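Local structure of fat acid-binding protein (Eubacterium ventriosum, 3NYI) at residues A[8-13]-A[89-94]; A[76-81]-A[112-117]; A[165-170]-A[211-216]; A[235-240]-A[290-295]. The protein binds stearic acid in the crystal and, as a member of the DegV family, probably acts as a fatty-acid-binding protein. All blocks are in the same frame, centred on the assembly; numbering follows the deposited sequence.

Contact 1. Residues A[8-13]-A[89-94]; sequences VSDSAC and CFTITT
D10 stretches over from its own strand to take the backbone N-H of I92, with I92 N 2.8 Å from D10 OD2 and the bond almost straight at 170°. I92 N comes in on the syn side of the oxygen, somewhat out of the carboxylate plane. The torsion responsible is chi1 (65°), which lodges CG between the backbone N and the carbonyl carbon and turns the carboxylate toward the backbone of T91 and I92. D10 OD1 is met from above the plane by A12 N at 3.2 Å, forming an Asx turn. Aspartate suits the place by giving two acceptor oxygens to backbone N-H groups on both segments. An asparagine in place of D10 would probably deprive one of these N-H groups of its acceptor and let that turn shift. Next to the carboxylate, the short methyl CB of A12 fits against I92 CD1 at 3.7 Å, and the I92 side chain also approaches the bound stearic acid. Upstream the strands run parallel, held by F90 N to V8 O at 2.7 Å and D10 N to F90 O at 3.2 Å. V8 and C89 share one face, S9 and F90 the other, where the F90 ring turns an edge to V8 O. Four donors, I92 N, A12 N, S99 OG and Q131 NE2, thus meet the buried D10 carboxylate and probably stabilise its negative charge, joining the 11-13 turn to the segment after strand 87-91.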
# COMPACT_ATOMS: atom_id res chain seq x y z
N VAL A 8 -5.19 -4.50 -12.57
CA VAL A 8 -6.14 -3.81 -11.70
C VAL A 8 -5.63 -3.87 -10.25
O VAL A 8 -4.97 -4.83 -9.85
CB VAL A 8 -7.55 -4.46 -11.79
CG1 VAL A 8 -8.58 -3.69 -10.94
CG2 VAL A 8 -8.00 -4.57 -13.26
N SER A 9 -5.90 -2.82 -9.48
CA SER A 9 -5.59 -2.83 -8.04
C SER A 9 -6.69 -2.09 -7.31
O SER A 9 -7.39 -1.27 -7.91
CB SER A 9 -4.25 -2.16 -7.76
OG SER A 9 -3.95 -2.15 -6.36
N ASP A 10 -6.86 -2.39 -6.02
CA ASP A 10 -7.72 -1.57 -5.18
C ASP A 10 -6.95 -0.31 -4.83
O ASP A 10 -5.72 -0.24 -5.02
CB ASP A 10 -8.25 -2.33 -3.95
CG ASP A 10 -7.15 -2.73 -2.96
OD1 ASP A 10 -6.10 -2.07 -2.94
OD2 ASP A 10 -7.35 -3.71 -2.19
N SER A 11 -7.65 0.70 -4.34
CA SER A 11 -7.03 2.01 -4.18
C SER A 11 -6.02 2.10 -3.04
O SER A 11 -5.44 3.16 -2.82
CB SER A 11 -8.10 3.11 -4.03
OG SER A 11 -8.94 2.83 -2.92
N ALA A 12 -5.80 1.01 -2.32
CA ALA A 12 -4.84 1.03 -1.22
C ALA A 12 -3.41 1.17 -1.71
O ALA A 12 -2.52 1.50 -0.93
CB ALA A 12 -4.97 -0.23 -0.32
N CYS A 13 -3.17 0.91 -3.00
CA CYS A 13 -1.79 0.92 -3.54
C CYS A 13 -1.21 2.34 -3.65
O CYS A 13 0.01 2.52 -3.68
CB CYS A 13 -1.75 0.23 -4.91
SG CYS A 13 -2.55 1.19 -6.26
N CYS A 89 -5.47 -8.80 -10.94
CA CYS A 89 -5.97 -7.86 -9.95
C CYS A 89 -5.26 -8.00 -8.59
O CYS A 89 -5.28 -9.07 -8.00
CB CYS A 89 -7.48 -8.08 -9.77
SG CYS A 89 -8.24 -7.02 -8.54
N PHE A 90 -4.64 -6.91 -8.12
CA PHE A 90 -3.95 -6.90 -6.82
C PHE A 90 -4.79 -6.22 -5.75
O PHE A 90 -5.43 -5.20 -5.99
CB PHE A 90 -2.63 -6.13 -6.92
CG PHE A 90 -1.63 -6.75 -7.83
CD1 PHE A 90 -0.62 -7.56 -7.32
CD2 PHE A 90 -1.68 -6.52 -9.20
CE1 PHE A 90 0.31 -8.14 -8.17
CE2 PHE A 90 -0.75 -7.08 -10.05
CZ PHE A 90 0.25 -7.90 -9.53
N THR A 91 -4.77 -6.77 -4.54
CA THR A 91 -5.51 -6.16 -3.45
C THR A 91 -4.60 -5.97 -2.26
O THR A 91 -3.53 -6.59 -2.17
CB THR A 91 -6.70 -7.02 -2.98
OG1 THR A 91 -6.21 -8.20 -2.32
CG2 THR A 91 -7.56 -7.44 -4.15
N ILE A 92 -5.04 -5.12 -1.35
CA ILE A 92 -4.37 -4.95 -0.07
C ILE A 92 -4.33 -6.31 0.65
O ILE A 92 -5.17 -7.19 0.38
CB ILE A 92 -5.13 -3.90 0.77
CG1 ILE A 92 -4.31 -3.43 1.99
CG2 ILE A 92 -6.52 -4.45 1.20
CD1 ILE A 92 -4.98 -2.26 2.78
N THR A 93 -3.36 -6.50 1.54
CA THR A 93 -3.27 -7.73 2.34
C THR A 93 -4.60 -8.17 2.95
O THR A 93 -5.34 -7.36 3.50
CB THR A 93 -2.21 -7.63 3.47
OG1 THR A 93 -2.28 -8.80 4.29
CG2 THR A 93 -2.46 -6.40 4.33
N THR A 94 -4.89 -9.47 2.86
CA THR A 94 -6.13 -10.01 3.42
C THR A 94 -6.18 -9.85 4.92
O THR A 94 -7.25 -9.96 5.51
CB THR A 94 -6.27 -11.52 3.14
OG1 THR A 94 -5.04 -12.17 3.49
CG2 THR A 94 -6.56 -11.77 1.69

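Contact 2. Residues A[76-81]-A[112-117]; sequences VFRSFV and EDYPDA
Two torsions bring V81 and Y114 together: V81 holds CG1 opposite its backbone N (chi1 159°), and Y114 sends CG away from its carbonyl carbon (chi1 -55°). The two side chains slide past each other in opposite directions, with V81 CG1 3.5 Å from Y114 CB. Valine suits this spot because it presents a compact, branched apolar surface to the tyrosine CB and to the small A117 beside it.

R78 is modelled in two conformers, and what follows holds for one of them. In it the side chain, bent at chi3 (-53°), crosses the tyrosine at about a right angle, and R78 CD comes within 3.8 Å of Y114 CE2. Beyond the ring the guanidinium meets D113 obliquely, R78 NH1 lying 3.0 Å from D113 OD2 in a salt bridge; with a second conformer present, this pairing is doubtful as a permanent feature. Replacing Y114 by an alanine would take away the ring beside V81 CG1 and probably leave a gap there, with E82, to whose OE2 the hydroxyl makes a weak bond, losing that partner.

Y114 also starts a type I beta turn that ends at A117, so the ring is borne by the link that leaves helix 99-113 and heads for strand 119-123. The contact packs the end of helix 70-81 against this link, which completes a beta-alpha-beta crossover: helix 99-113 joins the parallel strands 87-91 and 119-123.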
# COMPACT_ATOMS: atom_id res chain seq x y z
N VAL A 76 -15.67 -3.90 -13.39
CA VAL A 76 -14.36 -3.72 -14.02
C VAL A 76 -13.91 -5.01 -14.71
O VAL A 76 -13.53 -5.00 -15.89
CB VAL A 76 -13.31 -3.25 -12.99
CG1 VAL A 76 -11.90 -3.24 -13.61
CG2 VAL A 76 -13.69 -1.87 -12.47
N PHE A 77 -13.96 -6.14 -13.99
CA PHE A 77 -13.57 -7.41 -14.59
C PHE A 77 -14.37 -7.68 -15.86
O PHE A 77 -13.82 -8.08 -16.89
CB PHE A 77 -13.76 -8.58 -13.62
CG PHE A 77 -12.91 -8.51 -12.37
CD1 PHE A 77 -11.88 -7.59 -12.25
CD2 PHE A 77 -13.14 -9.38 -11.32
CE1 PHE A 77 -11.10 -7.53 -11.10
CE2 PHE A 77 -12.38 -9.34 -10.16
CZ PHE A 77 -11.35 -8.41 -10.05
N ARG A 78 -15.68 -7.47 -15.78
CA ARG A 78 -16.58 -7.76 -16.90
C ARG A 78 -16.24 -6.96 -18.15
O ARG A 78 -16.17 -7.51 -19.25
CB ARG A 78 -18.03 -7.50 -16.49
CG ARG A 78 -19.02 -8.47 -17.10
CD ARG A 78 -20.46 -8.09 -16.77
NE ARG A 78 -20.67 -7.90 -15.34
CZ ARG A 78 -21.09 -8.85 -14.51
NH1 ARG A 78 -21.34 -10.08 -14.96
NH2 ARG A 78 -21.26 -8.58 -13.22
N SER A 79 -16.01 -5.66 -17.99
CA SER A 79 -15.75 -4.80 -19.14
C SER A 79 -14.46 -5.19 -19.87
O SER A 79 -14.41 -5.15 -21.10
CB SER A 79 -15.72 -3.33 -18.73
OG SER A 79 -14.55 -3.02 -17.99
N PHE A 80 -13.43 -5.56 -19.12
CA PHE A 80 -12.19 -6.03 -19.74
C PHE A 80 -12.38 -7.39 -20.41
O PHE A 80 -11.96 -7.60 -21.55
CB PHE A 80 -11.05 -6.09 -18.72
CG PHE A 80 -10.55 -4.74 -18.27
CD1 PHE A 80 -10.32 -3.72 -19.19
CD2 PHE A 80 -10.30 -4.49 -16.93
CE1 PHE A 80 -9.86 -2.48 -18.79
CE2 PHE A 80 -9.83 -3.24 -16.52
CZ PHE A 80 -9.61 -2.24 -17.44
N VAL A 81 -13.03 -8.31 -19.69
CA VAL A 81 -13.21 -9.69 -20.17
C VAL A 81 -14.04 -9.80 -21.46
O VAL A 81 -13.76 -10.64 -22.33
CB VAL A 81 -13.82 -10.59 -19.07
CG1 VAL A 81 -14.48 -11.81 -19.69
CG2 VAL A 81 -12.74 -10.99 -18.07
N GLU A 112 -19.73 -16.64 -14.52
CA GLU A 112 -21.07 -17.08 -14.90
C GLU A 112 -21.43 -16.58 -16.30
O GLU A 112 -21.87 -17.36 -17.14
CB GLU A 112 -22.10 -16.57 -13.90
CG GLU A 112 -21.95 -17.16 -12.52
CD GLU A 112 -22.91 -16.54 -11.53
OE1 GLU A 112 -23.85 -15.83 -11.96
OE2 GLU A 112 -22.73 -16.77 -10.32
N ASP A 113 -21.23 -15.29 -16.53
CA ASP A 113 -21.59 -14.68 -17.80
C ASP A 113 -20.50 -14.82 -18.87
O ASP A 113 -20.79 -14.74 -20.07
CB ASP A 113 -21.94 -13.20 -17.60
CG ASP A 113 -23.09 -13.00 -16.63
OD1 ASP A 113 -23.72 -14.00 -16.22
OD2 ASP A 113 -23.37 -11.83 -16.27
N TYR A 114 -19.25 -15.03 -18.45
CA TYR A 114 -18.15 -15.20 -19.39
C TYR A 114 -17.22 -16.34 -18.99
O TYR A 114 -16.11 -16.11 -18.52
CB TYR A 114 -17.34 -13.90 -19.52
CG TYR A 114 -18.16 -12.69 -19.90
CD1 TYR A 114 -18.24 -12.26 -21.22
CD2 TYR A 114 -18.85 -11.97 -18.94
CE1 TYR A 114 -18.99 -11.14 -21.57
CE2 TYR A 114 -19.60 -10.86 -19.27
CZ TYR A 114 -19.66 -10.44 -20.58
OH TYR A 114 -20.41 -9.33 -20.90
N PRO A 115 -17.66 -17.59 -19.21
CA PRO A 115 -17.00 -18.80 -18.69
C PRO A 115 -15.57 -19.01 -19.22
O PRO A 115 -14.81 -19.77 -18.63
CB PRO A 115 -17.90 -19.94 -19.18
CG PRO A 115 -19.18 -19.28 -19.60
CD PRO A 115 -18.80 -17.92 -20.08
N ASP A 116 -15.23 -18.36 -20.33
CA ASP A 116 -13.88 -18.49 -20.87
C ASP A 116 -13.03 -17.25 -20.59
O ASP A 116 -12.19 -16.86 -21.40
CB ASP A 116 -13.91 -18.83 -22.36
CG ASP A 116 -14.76 -17.86 -23.17
OD1 ASP A 116 -15.46 -17.03 -22.55
OD2 ASP A 116 -14.74 -17.95 -24.41
N ALA A 117 -13.25 -16.64 -19.43
CA ALA A 117 -12.54 -15.42 -19.07
C ALA A 117 -11.31 -15.73 -18.24
O ALA A 117 -11.31 -16.67 -17.45
CB ALA A 117 -13.46 -14.49 -18.29

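Contact 3. Residues A[165-170]-A[211-216]; sequences FFTVGS and RNRNKL. With STE (stearic acid), chain C.
The end of strand 163-167 faces the first turn of helix 213-231 at some distance, the CA atoms of T167 and L216 standing 6.8 Å apart, so side chains and a water bridge the space. T167 points at the helix and divides its two branches between two partners. With OG1 opposite the backbone N (chi1 -167°), T167 OG1 lies 3.9 Å from L216 CD2, the two side chains crossing at about a right angle. T167 CG2 approaches R213 NH1 at 4.1 Å. Threonine suits this place because its hydroxyl can bond to P195 O of the neighbouring strand while still packing by L216, and its methyl fills the side facing R213.

R213, bent at chi2 (69°), carries its guanidinium back to the loop after the strand. A water in the plane of the group, at its edge, accepts from R213 NH1 at 3.0 Å and donates to V168 O at 2.8 Å, joining the arginine to the loop backbone. The same side chain forms a salt bridge with E248 through NE and a hydrogen bond with Y283 O through NH1. Just before the helix, N212 is its N-cap: N212 OD1 accepts K215 N at 2.9 Å on a lone pair, in the carbonyl plane.

F166 points away from the helix, and its ring lays one face against stearic acid, C14 sitting above the ring centre. Strand 163-167, which lies between strands 194-200 and 285-291 in its sheet, therefore has helix 213-231 on one face, where F165 also meets V220 and A224, and lipid on the other.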
# COMPACT_ATOMS: atom_id res chain seq x y z
N PHE A 165 8.96 0.32 6.36
CA PHE A 165 9.50 0.80 7.62
C PHE A 165 8.95 2.19 7.84
O PHE A 165 9.15 3.07 7.01
CB PHE A 165 11.04 0.85 7.54
CG PHE A 165 11.66 -0.47 7.22
CD1 PHE A 165 11.78 -1.44 8.20
CD2 PHE A 165 12.12 -0.75 5.93
CE1 PHE A 165 12.35 -2.69 7.91
CE2 PHE A 165 12.69 -1.99 5.64
CZ PHE A 165 12.80 -2.96 6.64
N PHE A 166 8.24 2.41 8.94
CA PHE A 166 7.54 3.69 9.07
C PHE A 166 7.22 4.06 10.49
O PHE A 166 7.38 3.25 11.42
CB PHE A 166 6.28 3.72 8.21
CG PHE A 166 5.17 2.79 8.65
CD1 PHE A 166 4.01 3.30 9.23
CD2 PHE A 166 5.27 1.41 8.46
CE1 PHE A 166 2.96 2.47 9.62
CE2 PHE A 166 4.22 0.56 8.85
CZ PHE A 166 3.05 1.10 9.42
N THR A 167 6.77 5.30 10.66
CA THR A 167 6.27 5.75 11.95
C THR A 167 4.97 6.53 11.75
O THR A 167 4.60 6.85 10.62
CB THR A 167 7.34 6.58 12.70
OG1 THR A 167 6.94 6.74 14.06
CG2 THR A 167 7.56 7.94 12.03
N VAL A 168 4.27 6.79 12.85
CA VAL A 168 2.99 7.51 12.80
C VAL A 168 2.94 8.52 13.95
O VAL A 168 3.82 8.53 14.78
CB VAL A 168 1.82 6.54 12.89
CG1 VAL A 168 1.80 5.62 11.66
CG2 VAL A 168 1.90 5.72 14.19
N GLY A 169 1.90 9.36 13.99
CA GLY A 169 1.84 10.41 14.99
C GLY A 169 1.31 9.99 16.36
O GLY A 169 1.52 10.68 17.35
N SER A 170 0.64 8.85 16.41
CA SER A 170 0.01 8.36 17.63
C SER A 170 -0.50 6.96 17.37
O SER A 170 -0.48 6.50 16.22
CB SER A 170 -1.18 9.25 18.01
OG SER A 170 -2.24 9.10 17.07
N ARG A 211 9.82 9.12 20.94
CA ARG A 211 8.92 10.21 21.32
C ARG A 211 9.04 11.41 20.38
O ARG A 211 8.05 12.08 20.09
CB ARG A 211 9.22 10.67 22.75
CG ARG A 211 8.93 9.62 23.81
CD ARG A 211 9.36 10.09 25.18
NE ARG A 211 9.16 9.06 26.19
CZ ARG A 211 7.99 8.79 26.76
NH1 ARG A 211 6.91 9.48 26.42
NH2 ARG A 211 7.91 7.83 27.67
N ASN A 212 10.25 11.68 19.93
CA ASN A 212 10.51 12.82 19.07
C ASN A 212 10.39 12.44 17.60
O ASN A 212 10.96 11.45 17.17
CB ASN A 212 11.91 13.37 19.38
CG ASN A 212 12.32 14.48 18.45
OD1 ASN A 212 13.00 14.25 17.45
ND2 ASN A 212 11.92 15.71 18.77
N ARG A 213 9.64 13.23 16.84
CA ARG A 213 9.44 12.97 15.41
C ARG A 213 10.75 12.72 14.66
O ARG A 213 10.88 11.74 13.93
CB ARG A 213 8.67 14.12 14.77
CG ARG A 213 8.41 13.95 13.28
CD ARG A 213 7.41 12.83 13.00
NE ARG A 213 6.81 12.96 11.67
CZ ARG A 213 5.78 12.24 11.24
NH1 ARG A 213 5.24 11.32 12.03
NH2 ARG A 213 5.29 12.43 10.02
N ASN A 214 11.71 13.62 14.82
CA ASN A 214 12.97 13.49 14.10
C ASN A 214 13.76 12.25 14.50
O ASN A 214 14.36 11.59 13.65
CB ASN A 214 13.83 14.76 14.25
CG ASN A 214 13.38 15.87 13.32
OD1 ASN A 214 12.48 15.68 12.49
ND2 ASN A 214 13.98 17.04 13.46
N LYS A 215 13.77 11.94 15.79
CA LYS A 215 14.45 10.73 16.27
C LYS A 215 13.74 9.47 15.76
O LYS A 215 14.38 8.48 15.42
CB LYS A 215 14.53 10.73 17.79
CG LYS A 215 15.55 11.71 18.37
CD LYS A 215 15.44 11.80 19.88
CE LYS A 215 16.81 11.96 20.54
NZ LYS A 215 17.36 10.65 21.00
N LEU A 216 12.42 9.50 15.72
CA LEU A 216 11.67 8.36 15.21
C LEU A 216 11.99 8.12 13.74
O LEU A 216 12.14 6.98 13.32
CB LEU A 216 10.16 8.55 15.39
CG LEU A 216 9.64 8.29 16.81
CD1 LEU A 216 8.37 9.11 17.09
CD2 LEU A 216 9.39 6.80 17.03
C1 STE C . -11.26 -1.82 4.77
O1 STE C . -11.50 -2.92 4.37
O2 STE C . -12.07 -1.25 5.44
C2 STE C . -9.84 -1.25 4.61
C3 STE C . -9.03 -1.43 5.92
C4 STE C . -7.64 -0.75 5.78
C5 STE C . -6.72 -1.12 6.96
C6 STE C . -5.37 -0.38 6.83
C7 STE C . -4.46 -0.65 8.05
C8 STE C . -3.07 -0.02 7.78
C9 STE C . -2.11 -0.23 8.97
C10 STE C . -0.77 0.51 8.68
C11 STE C . 0.03 -0.33 7.68
C12 STE C . 0.57 0.43 6.45
C13 STE C . 0.75 1.95 6.65
C14 STE C . 2.14 2.30 6.07
C15 STE C . 2.28 3.83 5.85
C16 STE C . 3.78 4.16 5.64
C17 STE C . 4.15 4.01 4.15
C18 STE C . 5.59 4.50 3.89
O HOH W 1 6.05 10.18 14.66

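Contact 4. Residues A[235-240]-A[290-295]; sequences NFIVSV and IRKYET
F236 and R291 meet in the compact part of this contact. R291 CD sits over one face of the F236 ring, 3.7 Å from its centroid and 22° off the normal, a CH-pi contact in which the carbon chain of the arginine, rather than its charge, covers the ring. Backbone bonds hold the strands beside it: I237 and I290 make an antiparallel hydrogen-bonded pair, with I237 N to I290 O at 2.8 Å and I290 N to I237 O at 3.1 Å, while R291 N turns to S161 OG. Branched isoleucines suit that buried place, their side chains sharing one face.

Against the buried F236, I237 and I290 stands a more exposed rim of K292 and T295. N235 between them is still well covered, and N235 O accepts K292 N at 2.9 Å in a straight bond, but N235 OD1 merely brushes T295 CG2. R291, bent at chi2 and chi3, lays its guanidinium over N235 CB and grips T295 OG1 side-on, with R291 NE at 2.9 Å and NH2 at 3.0 Å. That hydroxyl in turn donates to K292 O, fastening the 3-10 turn. K292, extended beyond CG, crosses I237, its carbons passing I237 CG1 and the backbone of N235 and F236, while NZ bonds to D234 O.

L133 and Q137 of helix 128-143 pack on I237. In the sheet, strand 285-291 lies between strands 163-167 and 236-242, with 270-271 beyond.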
# COMPACT_ATOMS: atom_id res chain seq x y z
N ASN A 235 20.27 -4.97 -4.56
CA ASN A 235 19.26 -5.80 -5.19
C ASN A 235 17.83 -5.35 -4.91
O ASN A 235 16.90 -6.05 -5.29
CB ASN A 235 19.47 -7.27 -4.84
CG ASN A 235 20.75 -7.85 -5.46
OD1 ASN A 235 21.29 -7.31 -6.44
ND2 ASN A 235 21.22 -8.94 -4.91
N PHE A 236 17.67 -4.19 -4.28
CA PHE A 236 16.33 -3.68 -3.91
C PHE A 236 15.96 -2.36 -4.60
O PHE A 236 16.82 -1.55 -4.92
CB PHE A 236 16.23 -3.47 -2.39
CG PHE A 236 16.11 -4.74 -1.62
CD1 PHE A 236 14.88 -5.17 -1.15
CD2 PHE A 236 17.24 -5.53 -1.38
CE1 PHE A 236 14.76 -6.37 -0.45
CE2 PHE A 236 17.13 -6.72 -0.67
CZ PHE A 236 15.90 -7.15 -0.22
N ILE A 237 14.66 -2.19 -4.82
CA ILE A 237 14.06 -0.91 -5.19
C ILE A 237 13.60 -0.22 -3.90
O ILE A 237 13.07 -0.87 -3.02
CB ILE A 237 12.80 -1.14 -6.06
CG1 ILE A 237 13.20 -1.79 -7.39
CG2 ILE A 237 12.04 0.17 -6.29
CD1 ILE A 237 14.18 -0.96 -8.21
N VAL A 238 13.79 1.09 -3.79
CA VAL A 238 13.40 1.79 -2.58
C VAL A 238 12.53 3.01 -2.92
O VAL A 238 12.88 3.79 -3.82
CB VAL A 238 14.64 2.23 -1.77
CG1 VAL A 238 14.23 2.88 -0.47
CG2 VAL A 238 15.55 1.04 -1.51
N SER A 239 11.39 3.15 -2.26
CA SER A 239 10.52 4.32 -2.45
C SER A 239 10.01 4.83 -1.11
O SER A 239 10.02 4.10 -0.12
CB SER A 239 9.33 4.01 -3.36
OG SER A 239 9.75 3.71 -4.68
N VAL A 240 9.55 6.09 -1.10
CA VAL A 240 9.09 6.73 0.13
C VAL A 240 7.58 7.02 0.09
O VAL A 240 7.02 7.29 -0.98
CB VAL A 240 9.88 8.06 0.40
CG1 VAL A 240 9.14 8.95 1.37
CG2 VAL A 240 11.30 7.76 0.91
N ILE A 290 11.57 -3.46 -2.04
CA ILE A 290 11.23 -4.76 -2.60
C ILE A 290 12.38 -5.22 -3.46
O ILE A 290 13.13 -4.39 -3.99
CB ILE A 290 9.92 -4.70 -3.44
CG1 ILE A 290 9.33 -6.10 -3.64
CG2 ILE A 290 10.19 -4.03 -4.79
CD1 ILE A 290 7.86 -6.10 -4.21
N ARG A 291 12.53 -6.53 -3.62
CA ARG A 291 13.61 -7.07 -4.44
C ARG A 291 13.35 -6.76 -5.90
O ARG A 291 12.20 -6.76 -6.34
CB ARG A 291 13.72 -8.60 -4.29
CG ARG A 291 14.52 -9.08 -3.10
CD ARG A 291 16.00 -8.80 -3.29
NE ARG A 291 16.57 -9.62 -4.35
CZ ARG A 291 17.18 -10.79 -4.15
NH1 ARG A 291 17.28 -11.29 -2.92
NH2 ARG A 291 17.67 -11.46 -5.17
N LYS A 292 14.41 -6.49 -6.66
CA LYS A 292 14.27 -6.39 -8.11
C LYS A 292 14.09 -7.78 -8.68
O LYS A 292 14.91 -8.67 -8.44
CB LYS A 292 15.51 -5.75 -8.75
CG LYS A 292 15.93 -4.43 -8.16
CD LYS A 292 17.42 -4.21 -8.49
CE LYS A 292 17.86 -2.78 -8.25
NZ LYS A 292 19.26 -2.60 -8.73
N TYR A 293 13.01 -8.00 -9.43
CA TYR A 293 12.74 -9.34 -9.95
C TYR A 293 13.94 -9.96 -10.70
O TYR A 293 14.13 -11.17 -10.65
CB TYR A 293 11.49 -9.37 -10.85
CG TYR A 293 11.76 -9.00 -12.29
CD1 TYR A 293 12.14 -9.97 -13.21
CD2 TYR A 293 11.65 -7.69 -12.72
CE1 TYR A 293 12.40 -9.64 -14.53
CE2 TYR A 293 11.90 -7.35 -14.04
CZ TYR A 293 12.28 -8.32 -14.94
OH TYR A 293 12.52 -7.98 -16.25
N GLU A 294 14.73 -9.12 -11.37
CA GLU A 294 15.88 -9.58 -12.17
C GLU A 294 16.89 -10.36 -11.35
O GLU A 294 17.67 -11.15 -11.89
CB GLU A 294 16.63 -8.40 -12.80
CG GLU A 294 15.84 -7.58 -13.78
CD GLU A 294 15.21 -6.37 -13.13
OE1 GLU A 294 14.86 -6.45 -11.93
OE2 GLU A 294 15.07 -5.33 -13.82
N THR A 295 16.89 -10.11 -10.05
CA THR A 295 17.91 -10.65 -9.16
C THR A 295 17.47 -11.96 -8.51
O THR A 295 18.25 -12.62 -7.82
CB THR A 295 18.30 -9.61 -8.08
OG1 THR A 295 17.19 -9.36 -7.22
CG2 THR A 295 18.71 -8.31 -8.74

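Overall arrangement
From the N terminus, contact 1 brings strand 87-91 back beside strand 6-10, closing a loop of 75 residues. Contact 2 opens inside that loop, on helix 70-81, and closes beyond it at 112-117, so the two cross; they also touch, F77 and F80 packing on C89 and V8. Both belong to the sheet built on the N-terminal strands and its flanking helices. Contacts 3 and 4 follow in series, neither nested nor crossed: contact 3 ties strand 163-167 to helix 213-231, and contact 4 pairs strands of the same second sheet near the C terminus. Stearic acid comes close to both halves, near I92 of contact 1 and over F166 of contact 3.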